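PDB 4DU5: PfkB from Polaromonas sp. JS666, which probably phosphorylates a sugar or related substrate at the expense of ATP, as a carbohydrate kinase of the pfkB (ribokinase-like) family. Local coordinates for residues V75-R80 and I99-V104; A148-A153 and D178-A183; A172-M177 and I208-T213; G184-F189 and A215-P220; G245-V250 and D261-S266. One frame throughout, in Å; residues are numbered along the deposited sequence.

Contact 1: residues V75-R80 and I99-V104; sequences VGWASR and IDCSHV
Asp100 is held to the neighbouring strand by both its backbone groups. Its N bonds to Val75 O at 2.7 Å, and its O accepts Trp77 N at 3.0 Å. This parallel pairing closes the beta-alpha-beta unit of strand 75-81, helix 85-95 and strand 100-106, at one margin of the large sheet of the ribokinase-like fold. The ladder is then interrupted by a type I turn from Cys101 to Val104, where Asp100 OD1 accepts Ser102 N (3.0 Å) in an Asx turn. Pairing resumes with a weak bond, Ser79 N to His103 O at 3.4 Å. On the face turned to helices 60-70 and 85-95, Trp77 carries the packing. Its CB rests against Ile99 CG2 (3.6 Å). With CG anti to the backbone N (chi1 174°), the indole is directed toward Val104, while NE1 bonds to Gly33 O. Replacing this tryptophan with an alanine would probably leave Gly33 O without its indole donor and open a gap beside Ile99 and Val104. Val104 CG2 meets the benzo ring obliquely, 3.6 Å from Trp77 CE3, and Cys101 SG lies at the ring's edge, 4.2 Å from that same CE3.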
# COMPACT_ATOMS: atom_id res chain seq x y z
N VAL A 75 -17.11 9.61 -22.30
CA VAL A 75 -16.07 8.61 -22.11
C VAL A 75 -16.47 7.59 -21.05
O VAL A 75 -16.87 7.96 -19.92
CB VAL A 75 -14.76 9.27 -21.65
CG1 VAL A 75 -13.66 8.22 -21.49
CG2 VAL A 75 -14.34 10.38 -22.61
N GLY A 76 -16.31 6.31 -21.40
CA GLY A 76 -16.53 5.23 -20.47
C GLY A 76 -15.24 4.51 -20.16
O GLY A 76 -14.50 4.14 -21.09
N TRP A 77 -14.98 4.28 -18.87
CA TRP A 77 -13.80 3.56 -18.41
C TRP A 77 -14.13 2.19 -17.83
O TRP A 77 -15.09 2.04 -17.06
CB TRP A 77 -13.11 4.38 -17.36
CG TRP A 77 -11.95 3.71 -16.66
CD1 TRP A 77 -10.95 2.97 -17.24
CD2 TRP A 77 -11.65 3.78 -15.27
NE1 TRP A 77 -10.06 2.55 -16.28
CE2 TRP A 77 -10.47 3.02 -15.06
CE3 TRP A 77 -12.27 4.38 -14.16
CZ2 TRP A 77 -9.90 2.87 -13.81
CZ3 TRP A 77 -11.72 4.21 -12.92
CH2 TRP A 77 -10.54 3.48 -12.75
N ALA A 78 -13.34 1.19 -18.17
CA ALA A 78 -13.53 -0.14 -17.64
C ALA A 78 -12.32 -0.56 -16.79
O ALA A 78 -11.17 -0.49 -17.24
CB ALA A 78 -13.72 -1.11 -18.76
N SER A 79 -12.58 -0.99 -15.56
CA SER A 79 -11.51 -1.38 -14.64
C SER A 79 -12.01 -2.21 -13.41
O SER A 79 -13.22 -2.45 -13.24
CB SER A 79 -10.73 -0.13 -14.19
OG SER A 79 -9.38 -0.42 -13.89
N ARG A 80 -11.07 -2.65 -12.57
CA ARG A 80 -11.41 -3.24 -11.29
C ARG A 80 -10.70 -2.39 -10.27
O ARG A 80 -9.65 -1.83 -10.57
CB ARG A 80 -10.89 -4.68 -11.17
CG ARG A 80 -11.35 -5.68 -12.25
CD ARG A 80 -11.00 -7.09 -11.80
NE ARG A 80 -11.94 -7.48 -10.75
CZ ARG A 80 -13.07 -8.15 -10.98
NH1 ARG A 80 -13.36 -8.56 -12.19
NH2 ARG A 80 -13.89 -8.41 -9.99
N ILE A 99 -16.70 10.79 -16.35
CA ILE A 99 -16.45 9.48 -16.97
C ILE A 99 -17.49 8.47 -16.55
O ILE A 99 -17.77 8.33 -15.37
CB ILE A 99 -15.06 8.95 -16.58
CG1 ILE A 99 -13.98 9.96 -17.00
CG2 ILE A 99 -14.81 7.60 -17.22
CD1 ILE A 99 -12.59 9.72 -16.44
N ASP A 100 -18.07 7.77 -17.53
CA ASP A 100 -18.95 6.61 -17.27
C ASP A 100 -18.19 5.48 -16.52
O ASP A 100 -17.41 4.71 -17.10
CB ASP A 100 -19.64 6.14 -18.57
CG ASP A 100 -20.41 4.80 -18.44
OD1 ASP A 100 -20.06 3.94 -17.60
OD2 ASP A 100 -21.36 4.57 -19.22
N CYS A 101 -18.46 5.37 -15.23
CA CYS A 101 -17.81 4.35 -14.40
C CYS A 101 -18.61 3.03 -14.16
O CYS A 101 -18.18 2.15 -13.42
CB CYS A 101 -17.35 4.99 -13.08
SG CYS A 101 -15.93 6.14 -13.29
N SER A 102 -19.75 2.89 -14.81
CA SER A 102 -20.62 1.72 -14.65
C SER A 102 -19.89 0.39 -14.82
O SER A 102 -20.37 -0.64 -14.36
CB SER A 102 -21.79 1.80 -15.64
OG SER A 102 -21.31 1.90 -16.97
N HIS A 103 -18.74 0.40 -15.47
CA HIS A 103 -18.04 -0.85 -15.72
C HIS A 103 -16.77 -0.96 -14.93
O HIS A 103 -15.87 -1.75 -15.26
CB HIS A 103 -17.83 -1.10 -17.21
CG HIS A 103 -19.10 -1.48 -17.91
ND1 HIS A 103 -19.28 -2.72 -18.48
CD2 HIS A 103 -20.26 -0.81 -18.07
CE1 HIS A 103 -20.50 -2.80 -18.98
NE2 HIS A 103 -21.11 -1.64 -18.77
N VAL A 104 -16.72 -0.19 -13.84
CA VAL A 104 -15.70 -0.40 -12.86
C VAL A 104 -16.25 -1.33 -11.79
O VAL A 104 -17.10 -0.95 -10.99
CB VAL A 104 -15.21 0.90 -12.25
CG1 VAL A 104 -14.04 0.64 -11.32
CG2 VAL A 104 -14.80 1.88 -13.36

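Contact 2: residues A148-A153 and D178-A183; sequences AWLLSA and DLMRAA
Met180, a selenomethionine, reaches from the last turns of helix 169-182 to the chain around Leu150 and supplies the largest single share of this contact. CB leaves the helix flank and CG lies anti to the backbone N (chi1 -154°); the bend at chi2 (66°) then turns the chain toward residues 150-153. SE, the next atom, touches two leucines: Leu150 CD2 at 3.3 Å, its chain crossing obliquely, and Leu151 CD1 at 4.1 Å, that side chain running antiparallel alongside. Beyond it the terminal CE reaches the carbonyl oxygens of the turn, 3.4 Å from Leu150 O and 3.2 Å from Ala153 O, with Ala153 CB a little farther off at 4.3 Å. That methyl therefore sits over the type I turn from Leu150 to Ala153, whose closing bond runs from Ala153 N to Leu150 O. Two flanking contacts widen the patch. Leu150 CD1 packs on Leu179 CB one residue back, and at the partly exposed side Leu151 CG touches Ala183 CB at 4.2 Å. No hydrogen bond crosses between the segments, which are joined by van der Waals packing, mostly of apolar side chains; Arg185, just past the helix, adds a weak bond to Ala153 O. Strand 153-159 starts in this turn, and helix 169-182 leads from it to the parallel strand 186-190. The contact thus sets the end of the crossover helix against the start of the first strand of a beta-alpha-beta unit, a construction typical of the ribokinase-like alpha/beta fold.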
# COMPACT_ATOMS: atom_id res chain seq x y z
N ALA A 148 -21.77 -5.86 -25.78
CA ALA A 148 -22.76 -4.84 -26.17
C ALA A 148 -22.33 -3.43 -25.77
O ALA A 148 -22.57 -2.45 -26.53
CB ALA A 148 -24.16 -5.16 -25.57
N TRP A 149 -21.70 -3.32 -24.59
CA TRP A 149 -21.34 -2.02 -24.00
C TRP A 149 -20.20 -1.33 -24.75
O TRP A 149 -20.22 -0.11 -24.96
CB TRP A 149 -20.96 -2.20 -22.53
CG TRP A 149 -20.53 -0.95 -21.88
CD1 TRP A 149 -21.33 0.11 -21.54
CD2 TRP A 149 -19.22 -0.61 -21.48
NE1 TRP A 149 -20.58 1.10 -20.96
CE2 TRP A 149 -19.27 0.68 -20.91
CE3 TRP A 149 -17.99 -1.27 -21.54
CZ2 TRP A 149 -18.14 1.32 -20.39
CZ3 TRP A 149 -16.85 -0.62 -21.03
CH2 TRP A 149 -16.94 0.66 -20.47
N LEU A 150 -19.22 -2.13 -25.12
CA LEU A 150 -18.07 -1.70 -25.86
C LEU A 150 -18.55 -1.08 -27.18
O LEU A 150 -18.32 0.12 -27.46
CB LEU A 150 -17.24 -2.94 -26.16
CG LEU A 150 -15.73 -2.87 -26.20
CD1 LEU A 150 -15.17 -4.13 -26.87
CD2 LEU A 150 -15.30 -1.60 -26.90
N LEU A 151 -19.22 -1.91 -27.98
CA LEU A 151 -19.76 -1.54 -29.27
C LEU A 151 -20.64 -0.29 -29.23
O LEU A 151 -20.98 0.26 -30.27
CB LEU A 151 -20.53 -2.72 -29.83
CG LEU A 151 -19.78 -3.81 -30.63
CD1 LEU A 151 -18.30 -4.03 -30.24
CD2 LEU A 151 -20.56 -5.15 -30.57
N SER A 152 -21.00 0.19 -28.04
CA SER A 152 -21.91 1.32 -27.94
C SER A 152 -21.16 2.66 -27.90
O SER A 152 -21.76 3.74 -27.69
CB SER A 152 -22.84 1.16 -26.72
OG SER A 152 -22.31 1.72 -25.53
N ALA A 153 -19.85 2.59 -28.07
CA ALA A 153 -18.99 3.79 -28.10
C ALA A 153 -18.44 3.88 -29.50
O ALA A 153 -18.33 2.86 -30.20
CB ALA A 153 -17.83 3.67 -27.04
N ASP A 178 -9.88 -6.45 -31.55
CA ASP A 178 -10.54 -7.35 -32.51
C ASP A 178 -12.03 -7.04 -32.66
O ASP A 178 -12.54 -6.86 -33.77
CB ASP A 178 -10.37 -8.81 -32.09
CG ASP A 178 -8.98 -9.38 -32.42
OD1 ASP A 178 -8.20 -8.73 -33.13
OD2 ASP A 178 -8.65 -10.50 -31.98
N LEU A 179 -12.70 -6.96 -31.52
CA LEU A 179 -14.13 -6.80 -31.46
C LEU A 179 -14.51 -5.49 -32.11
O LEU A 179 -15.35 -5.43 -33.02
CB LEU A 179 -14.54 -6.82 -29.99
CG LEU A 179 -15.57 -7.77 -29.36
CD1 LEU A 179 -16.12 -8.85 -30.28
CD2 LEU A 179 -14.93 -8.38 -28.12
N MSE A 180 -13.86 -4.42 -31.66
CA MSE A 180 -14.15 -3.07 -32.08
C MSE A 180 -13.87 -2.82 -33.57
O MSE A 180 -14.54 -2.01 -34.22
CB MSE A 180 -13.32 -2.13 -31.23
CG MSE A 180 -13.90 -0.76 -31.09
SE MSE A 180 -15.53 -0.96 -30.11
CE MSE A 180 -15.90 0.91 -29.68
N ARG A 181 -12.88 -3.53 -34.12
CA ARG A 181 -12.58 -3.44 -35.54
C ARG A 181 -13.66 -4.13 -36.35
O ARG A 181 -14.38 -3.47 -37.09
CB ARG A 181 -11.19 -3.99 -35.88
CG ARG A 181 -10.54 -3.31 -37.12
CD ARG A 181 -8.99 -3.11 -36.95
NE ARG A 181 -8.43 -2.22 -37.98
CZ ARG A 181 -7.19 -2.30 -38.49
NH1 ARG A 181 -6.33 -3.25 -38.09
NH2 ARG A 181 -6.81 -1.41 -39.41
N ALA A 182 -13.79 -5.45 -36.20
CA ALA A 182 -14.81 -6.20 -36.94
C ALA A 182 -16.15 -5.48 -36.98
O ALA A 182 -16.83 -5.51 -37.99
CB ALA A 182 -14.97 -7.61 -36.39
N ALA A 183 -16.52 -4.79 -35.91
CA ALA A 183 -17.75 -4.01 -35.94
C ALA A 183 -17.58 -2.66 -36.63
O ALA A 183 -18.51 -1.86 -36.71
CB ALA A 183 -18.29 -3.82 -34.57

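Contact 3: residues A172-M177 and I208-T213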
# COMPACT_ATOMS: atom_id res chain seq x y z
N ALA A 172 -7.27 -9.88 -23.19
CA ALA A 172 -8.39 -8.94 -23.17
C ALA A 172 -8.13 -7.68 -24.01
O ALA A 172 -9.07 -7.10 -24.55
CB ALA A 172 -8.73 -8.56 -21.75
N ALA A 173 -6.88 -7.27 -24.10
CA ALA A 173 -6.52 -6.14 -24.95
C ALA A 173 -6.74 -6.58 -26.39
O ALA A 173 -7.62 -6.04 -27.07
CB ALA A 173 -5.07 -5.69 -24.70
N ARG A 174 -5.97 -7.58 -26.83
CA ARG A 174 -6.18 -8.26 -28.10
C ARG A 174 -7.65 -8.42 -28.48
O ARG A 174 -8.04 -8.02 -29.57
CB ARG A 174 -5.50 -9.63 -28.09
CG ARG A 174 -4.03 -9.55 -27.84
CD ARG A 174 -3.26 -10.35 -28.86
NE ARG A 174 -3.11 -11.75 -28.48
CZ ARG A 174 -2.09 -12.24 -27.77
NH1 ARG A 174 -1.12 -11.44 -27.35
NH2 ARG A 174 -2.06 -13.53 -27.48
N LYS A 175 -8.46 -9.00 -27.59
CA LYS A 175 -9.86 -9.26 -27.91
C LYS A 175 -10.70 -7.99 -27.98
O LYS A 175 -11.59 -7.84 -28.82
CB LYS A 175 -10.48 -10.23 -26.90
CG LYS A 175 -11.48 -11.20 -27.53
CD LYS A 175 -10.77 -12.52 -27.99
CE LYS A 175 -11.46 -13.18 -29.21
NZ LYS A 175 -12.95 -12.95 -29.20
N THR A 176 -10.43 -7.08 -27.05
CA THR A 176 -11.06 -5.76 -27.04
C THR A 176 -10.92 -5.04 -28.40
O THR A 176 -11.90 -4.54 -28.95
CB THR A 176 -10.49 -4.93 -25.84
OG1 THR A 176 -11.41 -5.02 -24.74
CG2 THR A 176 -10.33 -3.51 -26.19
N MSE A 177 -9.71 -5.04 -28.95
CA MSE A 177 -9.44 -4.42 -30.24
C MSE A 177 -10.16 -5.14 -31.39
O MSE A 177 -10.97 -4.51 -32.08
CB MSE A 177 -7.94 -4.29 -30.46
CG MSE A 177 -7.33 -3.19 -29.58
SE MSE A 177 -5.36 -3.25 -29.27
CE MSE A 177 -5.37 -2.95 -27.34
N ILE A 208 3.59 -5.61 -28.22
CA ILE A 208 3.20 -4.26 -28.59
C ILE A 208 2.99 -4.21 -30.10
O ILE A 208 1.91 -3.82 -30.56
CB ILE A 208 4.22 -3.22 -28.09
CG1 ILE A 208 4.07 -2.97 -26.59
CG2 ILE A 208 4.11 -1.93 -28.86
CD1 ILE A 208 2.68 -2.83 -26.11
N ASN A 209 3.98 -4.66 -30.88
CA ASN A 209 3.82 -4.74 -32.35
C ASN A 209 2.72 -5.65 -32.88
O ASN A 209 2.32 -5.52 -34.02
CB ASN A 209 5.12 -5.10 -33.06
CG ASN A 209 6.14 -3.98 -33.07
OD1 ASN A 209 5.82 -2.81 -32.89
ND2 ASN A 209 7.39 -4.34 -33.29
N ASP A 210 2.25 -6.60 -32.08
CA ASP A 210 1.20 -7.50 -32.56
C ASP A 210 -0.13 -6.82 -32.29
O ASP A 210 -1.09 -6.98 -33.04
CB ASP A 210 1.30 -8.89 -31.89
CG ASP A 210 0.03 -9.76 -32.09
OD1 ASP A 210 -0.16 -10.30 -33.21
OD2 ASP A 210 -0.78 -9.87 -31.12
N LEU A 211 -0.18 -6.07 -31.20
CA LEU A 211 -1.32 -5.22 -30.93
C LEU A 211 -1.49 -4.17 -32.05
O LEU A 211 -2.60 -3.78 -32.40
CB LEU A 211 -1.16 -4.56 -29.55
CG LEU A 211 -1.30 -5.46 -28.33
CD1 LEU A 211 -0.48 -4.95 -27.14
CD2 LEU A 211 -2.76 -5.61 -27.95
N ALA A 212 -0.37 -3.73 -32.61
CA ALA A 212 -0.39 -2.71 -33.66
C ALA A 212 -1.20 -3.20 -34.83
O ALA A 212 -1.84 -2.42 -35.51
CB ALA A 212 1.02 -2.35 -34.08
N THR A 213 -1.15 -4.51 -35.05
CA THR A 213 -2.04 -5.26 -35.97
C THR A 213 -3.56 -5.00 -35.81
O THR A 213 -4.34 -5.43 -36.64
CB THR A 213 -1.72 -6.80 -35.82
OG1 THR A 213 -0.52 -7.14 -36.54
CG2 THR A 213 -2.89 -7.72 -36.26
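Helix 172-177 and helix 208-212 run almost parallel, their axes 12° apart and 10.6 Å distant at closest approach, with their CA atoms closest at Arg174 and Leu211. They are consecutive crossover helices of the alpha/beta sandwich of this family, lying side by side on one face of the large sheet. Leu211 supplies the apolar middle. Its CG stands anti to the carbonyl carbon (chi1 -71°), and the branch CD2 reaches the side chains of the opposite helix, touching Ala173 CB at 4.0 Å, Arg174 CG at 4.1 Å and both SE and CE of the selenomethionine Met177. The leucine and Met177 chains cross at about a right angle, SE to CD2 being 3.8 Å. Beneath them, toward the sheet, Phe189 touches Leu211 and Val187 touches Met177. Toward the partly exposed side the contact turns polar. The Arg174 chain, bent at chi2 and chi3, crosses Asp210 at about a right angle, with its guanidinium plane 83° from the carboxylate. The salt bridge is long, NE to Asp210 OD2 at 4.0 Å, and is electrostatic, without a directed N-H, because OD2 sits far off the plane of the guanidinium. Arg214 is the stronger partner of that carboxylate oxygen. A leucine in place of Arg174 would probably leave Asp210 with one positive charge fewer nearby, its salt bridge to Arg214 remaining. The closest touch of the arginine is aliphatic: CD, 3.4 Å from Asp210 OD2.

Contact 4: residues G184-F189 and A215-P220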
# COMPACT_ATOMS: atom_id res chain seq x y z
N GLY A 184 -16.37 -2.40 -37.12
CA GLY A 184 -16.09 -1.19 -37.88
C GLY A 184 -16.13 0.05 -37.02
O GLY A 184 -16.53 1.13 -37.47
N ARG A 185 -15.75 -0.10 -35.76
CA ARG A 185 -15.51 1.06 -34.95
C ARG A 185 -14.04 1.38 -35.01
O ARG A 185 -13.20 0.60 -35.49
CB ARG A 185 -15.92 0.85 -33.49
CG ARG A 185 -17.25 1.50 -33.10
CD ARG A 185 -18.42 0.58 -33.34
NE ARG A 185 -19.68 1.14 -32.87
CZ ARG A 185 -20.88 0.62 -33.15
NH1 ARG A 185 -20.99 -0.48 -33.90
NH2 ARG A 185 -21.97 1.20 -32.68
N SER A 186 -13.76 2.55 -34.47
CA SER A 186 -12.48 3.18 -34.58
C SER A 186 -11.59 2.81 -33.37
O SER A 186 -11.99 2.86 -32.23
CB SER A 186 -12.76 4.67 -34.72
OG SER A 186 -11.59 5.42 -34.63
N VAL A 187 -10.37 2.41 -33.66
CA VAL A 187 -9.43 2.02 -32.62
C VAL A 187 -8.13 2.79 -32.70
O VAL A 187 -7.51 2.88 -33.74
CB VAL A 187 -9.14 0.50 -32.67
CG1 VAL A 187 -7.94 0.15 -31.80
CG2 VAL A 187 -10.35 -0.25 -32.18
N SER A 188 -7.71 3.29 -31.55
CA SER A 188 -6.52 4.05 -31.37
C SER A 188 -5.52 3.22 -30.59
O SER A 188 -5.87 2.61 -29.57
CB SER A 188 -6.91 5.21 -30.49
OG SER A 188 -6.59 6.41 -31.11
N PHE A 189 -4.26 3.25 -30.98
CA PHE A 189 -3.24 2.58 -30.20
C PHE A 189 -2.07 3.47 -29.92
O PHE A 189 -1.49 4.06 -30.80
CB PHE A 189 -2.80 1.30 -30.89
CG PHE A 189 -1.84 0.48 -30.09
CD1 PHE A 189 -2.08 0.19 -28.74
CD2 PHE A 189 -0.69 -0.04 -30.69
CE1 PHE A 189 -1.17 -0.58 -28.00
CE2 PHE A 189 0.24 -0.80 -29.96
CZ PHE A 189 -0.00 -1.08 -28.63
N ALA A 215 -5.08 -1.81 -34.67
CA ALA A 215 -5.48 -0.40 -34.55
C ALA A 215 -5.65 0.26 -35.92
O ALA A 215 -4.97 -0.10 -36.88
CB ALA A 215 -4.46 0.35 -33.74
N ASP A 216 -6.55 1.23 -35.98
CA ASP A 216 -6.62 2.14 -37.13
C ASP A 216 -5.57 3.24 -37.02
O ASP A 216 -4.95 3.59 -38.00
CB ASP A 216 -8.03 2.75 -37.27
CG ASP A 216 -9.13 1.69 -37.20
OD1 ASP A 216 -9.02 0.69 -37.93
OD2 ASP A 216 -10.10 1.85 -36.41
N TRP A 217 -5.40 3.79 -35.82
CA TRP A 217 -4.46 4.92 -35.60
C TRP A 217 -3.38 4.56 -34.59
O TRP A 217 -3.66 4.23 -33.45
CB TRP A 217 -5.17 6.21 -35.12
CG TRP A 217 -6.52 6.47 -35.71
CD1 TRP A 217 -6.94 6.17 -36.96
CD2 TRP A 217 -7.61 7.14 -35.07
NE1 TRP A 217 -8.23 6.58 -37.14
CE2 TRP A 217 -8.67 7.18 -36.00
CE3 TRP A 217 -7.79 7.71 -33.81
CZ2 TRP A 217 -9.89 7.76 -35.71
CZ3 TRP A 217 -9.03 8.28 -33.51
CH2 TRP A 217 -10.06 8.31 -34.47
N VAL A 218 -2.13 4.64 -35.02
CA VAL A 218 -1.03 4.30 -34.14
C VAL A 218 -0.30 5.58 -33.76
O VAL A 218 -0.00 6.39 -34.62
CB VAL A 218 -0.15 3.23 -34.79
CG1 VAL A 218 0.92 2.72 -33.82
CG2 VAL A 218 -1.04 2.07 -35.21
N LEU A 219 -0.04 5.76 -32.47
CA LEU A 219 0.50 7.01 -31.94
C LEU A 219 1.89 6.94 -31.30
O LEU A 219 2.05 7.29 -30.14
CB LEU A 219 -0.48 7.56 -30.91
CG LEU A 219 -1.53 8.56 -31.33
CD1 LEU A 219 -1.90 8.52 -32.79
CD2 LEU A 219 -2.70 8.22 -30.50
N PRO A 220 2.90 6.49 -32.04
CA PRO A 220 4.21 6.31 -31.40
C PRO A 220 5.07 7.54 -31.25
O PRO A 220 4.96 8.50 -32.03
CB PRO A 220 4.93 5.37 -32.35
CG PRO A 220 4.32 5.70 -33.69
CD PRO A 220 2.88 5.97 -33.41
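Val187 O and Phe189 O, with Trp217 O between them, carry the parallel ladder that joins strand 186-190 to strand 217-218 in the next beta-alpha-beta unit. Its inner end is regular: Phe189 N bonds to Trp217 O at 2.7 Å and Leu219 N to Phe189 O at 2.8 Å. Below the ladder Phe189 CB rests on Ala215 CB, and Val187 CG1 lies 3.7 Å from Ala215 CA, on the face where helix 201-212 covers Phe189 and helix 169-182 covers Val187. At the other end the pattern becomes irregular. Val187 O takes two donors, Trp217 N at 3.1 Å and Asp216 N at 2.9 Å, and a side chain replaces the next backbone partner: Asp216 OD2 receives Val187 N at 2.8 Å, on its anti side and 34° out of the carboxylate plane. The loose side lies beyond this, where the CB of partly exposed Arg185 points away from the other strand. On the opposite face Ser186 OG sits over one face of the Trp217 ring, 3.1 Å from CZ2, while bonding to His155, itself stacked on the indole. Asp216 OD1 meanwhile pairs with Arg181. One carboxylate thus probably serves as a charged substitute for a strand carbonyl, its two oxygens tying the sheet to helix 169-182.

Contact 5: residues G245-V250 and D261-S266; sequences GAKLVV and DGEAGS
The beta hairpin of strands 248-252 and 258-262 is held here by Val249 and Asp261, an antiparallel hydrogen-bonded pair. Val249 N gives to Asp261 O at 2.9 Å, and Asp261 N returns a bond to Val249 O at 2.7 Å; the touching parts run 170° apart. Leu248 and Gly262 follow as the non-hydrogen-bonded pair, with CA atoms 4.2 Å apart. In Leu248, CG anti to the backbone N (chi1 -175°) and a bend at chi2 (69°) together bring CD1 to 4.0 Å from Gly262 CA. Strand 248-252 adjoins the parallel part of the large sheet through strand 217-218, so this is where the ribokinase-like sheet changes from parallel to antiparallel. On the face bearing Val249 and Asp261, helix 234-243 covers the pair, and its Arg242 makes a salt bridge with Asp261 OD1. Past the strand ends the join thins out: Glu263 N gives only a weak bond to Lys247 O (3.4 Å), as the chain enters the type I turn from Gly262 to Gly265. At this exposed end the extended Lys247 and Glu263 chains pass at a slant. Glu263 OE2 touches Lys247 CD at 3.7 Å, but is 4.5 Å from Lys247 NZ, too far for a salt bridge.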
# COMPACT_ATOMS: atom_id res chain seq x y z
N GLY A 245 -0.93 -2.54 -41.23
CA GLY A 245 -2.35 -2.25 -41.47
C GLY A 245 -2.97 -1.14 -40.65
O GLY A 245 -4.09 -1.28 -40.14
N ALA A 246 -2.28 -0.01 -40.51
CA ALA A 246 -2.88 1.15 -39.84
C ALA A 246 -3.30 2.18 -40.87
O ALA A 246 -2.64 2.35 -41.87
CB ALA A 246 -1.91 1.77 -38.87
N LYS A 247 -4.38 2.88 -40.59
CA LYS A 247 -4.90 3.89 -41.49
C LYS A 247 -4.18 5.22 -41.29
O LYS A 247 -4.22 6.11 -42.14
CB LYS A 247 -6.39 4.10 -41.23
CG LYS A 247 -7.30 3.02 -41.77
CD LYS A 247 -8.71 3.57 -41.91
CE LYS A 247 -9.68 2.52 -42.43
NZ LYS A 247 -11.04 3.12 -42.65
N LEU A 248 -3.54 5.34 -40.14
CA LEU A 248 -2.93 6.59 -39.73
C LEU A 248 -1.83 6.25 -38.77
O LEU A 248 -2.02 5.45 -37.85
CB LEU A 248 -3.97 7.47 -39.01
CG LEU A 248 -3.60 8.89 -38.59
CD1 LEU A 248 -3.43 9.76 -39.82
CD2 LEU A 248 -4.65 9.47 -37.69
N VAL A 249 -0.66 6.83 -38.99
CA VAL A 249 0.35 6.89 -37.96
C VAL A 249 0.72 8.35 -37.73
O VAL A 249 0.93 9.11 -38.68
CB VAL A 249 1.60 6.10 -38.32
CG1 VAL A 249 2.53 6.03 -37.11
CG2 VAL A 249 1.21 4.69 -38.80
N VAL A 250 0.75 8.73 -36.45
CA VAL A 250 1.20 10.04 -36.04
C VAL A 250 2.36 9.75 -35.12
O VAL A 250 2.15 9.22 -34.02
CB VAL A 250 0.16 10.79 -35.23
CG1 VAL A 250 0.64 12.17 -34.95
CG2 VAL A 250 -1.17 10.83 -35.96
N ASP A 261 1.31 10.19 -41.13
CA ASP A 261 1.34 9.37 -42.35
C ASP A 261 0.03 8.61 -42.42
O ASP A 261 -0.18 7.63 -41.72
CB ASP A 261 2.55 8.41 -42.34
CG ASP A 261 2.52 7.37 -43.46
OD1 ASP A 261 1.58 7.30 -44.29
OD2 ASP A 261 3.48 6.59 -43.54
N GLY A 262 -0.86 9.09 -43.28
CA GLY A 262 -2.19 8.53 -43.38
C GLY A 262 -2.61 8.40 -44.81
O GLY A 262 -1.88 8.81 -45.69
N GLU A 263 -3.81 7.85 -45.01
CA GLU A 263 -4.35 7.49 -46.31
C GLU A 263 -4.56 8.68 -47.25
O GLU A 263 -4.37 8.55 -48.46
CB GLU A 263 -5.69 6.76 -46.13
CG GLU A 263 -5.63 5.24 -45.99
CD GLU A 263 -7.00 4.62 -45.60
OE1 GLU A 263 -7.21 3.41 -45.88
OE2 GLU A 263 -7.87 5.34 -45.02
N ALA A 264 -5.01 9.82 -46.71
CA ALA A 264 -5.02 11.11 -47.41
C ALA A 264 -3.64 11.75 -47.76
O ALA A 264 -3.57 12.58 -48.64
CB ALA A 264 -5.85 12.09 -46.63
N GLY A 265 -2.57 11.38 -47.04
CA GLY A 265 -1.23 11.92 -47.29
C GLY A 265 -0.38 12.05 -46.04
O GLY A 265 -0.84 11.68 -44.96
N SER A 266 0.86 12.57 -46.18
CA SER A 266 1.82 12.76 -45.08
C SER A 266 2.10 14.23 -44.82
O SER A 266 1.73 15.10 -45.62
CB SER A 266 3.17 12.10 -45.39
OG SER A 266 3.05 10.76 -45.84

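Contacts 1, 4 and 5 lie along one nine-stranded sheet: contact 1 includes one outermost strand, contact 4 lies farther in, and contact 5 joins the antiparallel hairpin at the far side, about 30 Å from contact 1 between centres. Contacts 4 and 5 are neighbours, bonded through strands 217-218 and 248-252. Contacts 2 and 3 share helix 169-182, alternate along the chain and lie about 14 Å apart between centres; contact 3 packs on strand 186-190 of contact 4, about 10 Å away between centres. Contact 1 closes before contact 2 opens, yet His103 stacks on Trp149. Successive crossovers thus build a single ribokinase-like alpha/beta core, with Arg181 linking contact 2 to contacts 4 and 5.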